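PDB 3NRH: DUF5063 domain-containing protein from Bacteroides fragilis, which is of unknown function and folds as a mainly alpha-helical domain that is found here as an assembly of two copies. Local coordinates for residues W153-K156 / L157-M161; T160-A163 / L164-K168. One frame throughout, in Å; residues are numbered along the deposited sequence.

Interaction 1: residues W153-K156 / L157-M161; sequences WGQK and LVNTM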
# COMPACT_ATOMS: atom_id res chain seq x y z
N TRP A 153 -10.15 9.80 1.99
CA TRP A 153 -8.71 9.70 2.21
C TRP A 153 -8.07 8.39 1.73
O TRP A 153 -6.97 8.41 1.18
CB TRP A 153 -8.37 9.98 3.69
CG TRP A 153 -7.36 9.03 4.32
CD1 TRP A 153 -6.18 8.61 3.78
CD2 TRP A 153 -7.48 8.38 5.59
NE1 TRP A 153 -5.56 7.72 4.63
CE2 TRP A 153 -6.33 7.57 5.74
CE3 TRP A 153 -8.43 8.40 6.61
CZ2 TRP A 153 -6.12 6.78 6.87
CZ3 TRP A 153 -8.22 7.62 7.73
CH2 TRP A 153 -7.08 6.83 7.85
N GLY A 154 -8.75 7.27 1.94
CA GLY A 154 -8.22 5.99 1.51
C GLY A 154 -7.90 5.95 0.02
O GLY A 154 -6.85 5.45 -0.38
N GLN A 155 -8.81 6.48 -0.80
CA GLN A 155 -8.59 6.48 -2.24
C GLN A 155 -7.44 7.42 -2.61
O GLN A 155 -6.64 7.11 -3.49
CB GLN A 155 -9.87 6.91 -2.98
CG GLN A 155 -9.81 6.69 -4.50
CD GLN A 155 -9.79 5.22 -4.88
OE1 GLN A 155 -10.67 4.45 -4.50
NE2 GLN A 155 -8.77 4.83 -5.65
N LYS A 156 -7.36 8.56 -1.94
CA LYS A 156 -6.29 9.51 -2.22
C LYS A 156 -4.94 8.87 -1.89
O LYS A 156 -3.95 9.10 -2.59
CB LYS A 156 -6.47 10.79 -1.40
CG LYS A 156 -7.66 11.63 -1.85
CD LYS A 156 -7.82 12.86 -0.98
CE LYS A 156 -9.02 13.70 -1.41
NZ LYS A 156 -8.89 14.19 -2.81
N LEU A 157 -4.90 8.07 -0.84
CA LEU A 157 -3.68 7.39 -0.42
C LEU A 157 -3.21 6.41 -1.50
O LEU A 157 -2.04 6.43 -1.90
CB LEU A 157 -3.91 6.66 0.92
CG LEU A 157 -2.69 5.99 1.56
CD1 LEU A 157 -2.97 5.70 3.03
CD2 LEU A 157 -2.35 4.69 0.83
N VAL A 158 -4.10 5.55 -1.98
CA VAL A 158 -3.71 4.58 -3.00
C VAL A 158 -3.33 5.26 -4.32
O VAL A 158 -2.40 4.82 -5.01
CB VAL A 158 -4.80 3.52 -3.25
CG1 VAL A 158 -4.97 2.66 -2.00
CG2 VAL A 158 -6.11 4.19 -3.59
N ASN A 159 -4.03 6.34 -4.67
CA ASN A 159 -3.72 7.07 -5.90
C ASN A 159 -2.33 7.68 -5.79
O ASN A 159 -1.54 7.64 -6.74
CB ASN A 159 -4.73 8.20 -6.15
CG ASN A 159 -6.11 7.70 -6.52
OD1 ASN A 159 -6.28 6.55 -6.93
ND2 ASN A 159 -7.11 8.56 -6.38
N THR A 160 -2.02 8.22 -4.62
CA THR A 160 -0.72 8.84 -4.38
C THR A 160 0.39 7.80 -4.40
O THR A 160 1.49 8.06 -4.89
CB THR A 160 -0.69 9.58 -3.03
OG1 THR A 160 -1.71 10.58 -3.02
CG2 THR A 160 0.66 10.25 -2.82
N MSE A 161 0.11 6.62 -3.86
CA MSE A 161 1.09 5.54 -3.85
C MSE A 161 1.45 5.16 -5.28
O MSE A 161 2.62 4.92 -5.59
CB MSE A 161 0.52 4.31 -3.15
CG MSE A 161 0.86 4.22 -1.68
SE MSE A 161 0.28 2.52 -0.99
CE MSE A 161 1.75 1.44 -1.62
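Trp153 and Leu157 are joined by one of the i to i+4 backbone hydrogen bonds of a continuous alpha-helix. Leu157 N reaches Trp153 O at 2.9 Å. Val158 N and Asn159 N bond in the same way to Gly154 O and Gln155 O. Lys156 O is gripped twice. Thr160 N donates to it at 2.9 Å, and Thr160 OG1 adds a second bond to Lys156 O at 2.7 Å. The two donors come from opposite faces of the carbonyl plane. OG1 lies anti to its own carbonyl carbon (chi1 -58°), which turns the hydroxyl back along the helix.

On another face, Gln155 NE2 donates to Asn159 OD1 at 3.3 Å. The bond is nearly straight, and OD1 lies in the Gln155 amide plane. NE2, however, sits above the Asn159 carbonyl plane, and the two amides are turned 41° apart. Asn159 OD1 also accepts from Arg162 NH2. Val158 CG2 packs 3.4 Å from Gln155 NE2. Leu157 lies alongside Trp153, with CD1 at the indole edge, 3.7 Å from NE1. That buried nitrogen has no polar partner.

Gln155 packs on His165 of the second subunit, and Asn159 on Arg162 of that subunit. Within its own chain, Trp153 packs edge-to-face with Phe149 and touches Ile119 and Ile123 of helix 112-131, while Val158 rests on Tyr50 of helix 35-54.

Interaction 2: residues T160-A163 / L164-K168; sequences TMRA and LHDVK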
# COMPACT_ATOMS: atom_id res chain seq x y z
N THR A 160 -2.02 8.22 -4.62
CA THR A 160 -0.72 8.84 -4.38
C THR A 160 0.39 7.80 -4.40
O THR A 160 1.49 8.06 -4.89
CB THR A 160 -0.69 9.58 -3.03
OG1 THR A 160 -1.71 10.58 -3.02
CG2 THR A 160 0.66 10.25 -2.82
N MSE A 161 0.11 6.62 -3.86
CA MSE A 161 1.09 5.54 -3.85
C MSE A 161 1.45 5.16 -5.28
O MSE A 161 2.62 4.92 -5.59
CB MSE A 161 0.52 4.31 -3.15
CG MSE A 161 0.86 4.22 -1.68
SE MSE A 161 0.28 2.52 -0.99
CE MSE A 161 1.75 1.44 -1.62
N ARG A 162 0.44 5.11 -6.14
CA ARG A 162 0.66 4.75 -7.54
C ARG A 162 1.53 5.82 -8.20
O ARG A 162 2.49 5.51 -8.90
CB ARG A 162 -0.66 4.65 -8.30
CG ARG A 162 -0.50 4.06 -9.70
CD ARG A 162 -1.52 4.60 -10.71
NE ARG A 162 -2.90 4.56 -10.22
CZ ARG A 162 -3.50 5.56 -9.59
NH1 ARG A 162 -2.84 6.70 -9.36
NH2 ARG A 162 -4.75 5.43 -9.18
N ALA A 163 1.17 7.07 -7.97
CA ALA A 163 1.92 8.19 -8.54
C ALA A 163 3.37 8.15 -8.07
O ALA A 163 4.29 8.22 -8.89
CB ALA A 163 1.27 9.51 -8.14
N LEU A 164 3.57 8.05 -6.76
CA LEU A 164 4.92 8.01 -6.19
C LEU A 164 5.71 6.79 -6.64
O LEU A 164 6.92 6.86 -6.82
CB LEU A 164 4.85 8.04 -4.66
CG LEU A 164 4.43 9.38 -4.05
CD1 LEU A 164 4.22 9.24 -2.56
CD2 LEU A 164 5.50 10.42 -4.34
N HIS A 165 5.03 5.66 -6.83
CA HIS A 165 5.71 4.46 -7.29
C HIS A 165 6.30 4.77 -8.67
O HIS A 165 7.45 4.45 -8.94
CB HIS A 165 4.74 3.27 -7.40
CG HIS A 165 5.40 1.98 -7.77
ND1 HIS A 165 6.00 1.15 -6.84
CD2 HIS A 165 5.55 1.37 -8.97
CE1 HIS A 165 6.49 0.09 -7.45
NE2 HIS A 165 6.23 0.19 -8.74
N ASP A 166 5.50 5.40 -9.52
CA ASP A 166 5.95 5.76 -10.87
C ASP A 166 7.11 6.76 -10.83
O ASP A 166 8.01 6.70 -11.66
CB ASP A 166 4.81 6.34 -11.70
CG ASP A 166 3.65 5.38 -11.87
OD1 ASP A 166 3.91 4.19 -12.15
OD2 ASP A 166 2.49 5.81 -11.72
N VAL A 167 7.07 7.69 -9.88
CA VAL A 167 8.15 8.66 -9.77
C VAL A 167 9.47 7.96 -9.50
O VAL A 167 10.50 8.30 -10.08
CB VAL A 167 7.87 9.67 -8.63
CG1 VAL A 167 9.14 10.47 -8.31
CG2 VAL A 167 6.74 10.60 -9.02
N LYS A 168 9.45 6.95 -8.64
CA LYS A 168 10.66 6.22 -8.30
C LYS A 168 11.14 5.19 -9.32
O LYS A 168 12.32 5.14 -9.64
CB LYS A 168 10.49 5.53 -6.93
CG LYS A 168 11.68 4.70 -6.48
CD LYS A 168 11.46 4.11 -5.09
CE LYS A 168 12.60 3.18 -4.68
NZ LYS A 168 13.92 3.85 -4.74
O HOH W 1 -0.38 7.36 -11.58
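Thr160 and Leu164 make the apolar part of this one-turn contact. Their side chains run side by side and point the same way. Thr160 CG2 meets Leu164 CD1 at 3.7 Å. The leucine CG lies beside its own backbone N (chi1 -71°), which leans the branch back over the preceding turn, and CG comes within 3.3 Å of Thr160 O. Both side chains touch Ile112 of helix 112-131, and Leu164 also packs on helix 35-54.

Backbone hydrogen bonds join the turns. Leu164 N donates to Thr160 O at 2.8 Å in a nearly straight bond (172°). His165 N bonds to Met161 O, Asp166 N to Arg162 O and Val167 N to Ala163 O. This is regular alpha-helix, part of the long helix 135-169. One face packs against other helices of its own chain. Another face meets the second subunit.

The charged pair is Arg162 and Asp166. The side chains lie alongside each other, with guanidinium and carboxylate planes only 19° apart. They do not form a salt bridge: Arg162 NE is 5.7 Å from Asp166 OD2. A water lies between the groups. It donates to Asp166 OD2 at 3.3 Å and accepts a weak bond from Arg162 NH1 at 3.4 Å. Asp166 OD2 also lies 2.8 Å from Arg162 O, a close approach of two acceptors. Stronger partners hold the polar ends: Asn159 for Arg162, and Gln155 NE2 of the second subunit for Asp166 OD1.

The His165 ring packs on Gly154 of the second subunit and is held there at both nitrogens, with ND1 bonded to Tyr50 OH and NE2 to Gly150 O of that subunit.

In the fold
The chain first forms helices 11-28, 35-54 and 73-87, then strands 92-94 and 109-111 and helix 112-131. Both contacts come later, on helix 135-169. Neither closes a loop, since each joins neighbouring turns. Interaction 1 comes first, and interaction 2 begins where it ends. They overlap at Thr160 and Met161, without nesting or crossing. Their centres lie 10 Å apart. Both rest on helices 35-54 and 112-131, while residues 160-163 of interaction 2 also touch strand 92-94 through Tyr93. Both contacts reach the second subunit, Gln155 and Asn159 from interaction 1 and His165 and Asp166 from interaction 2.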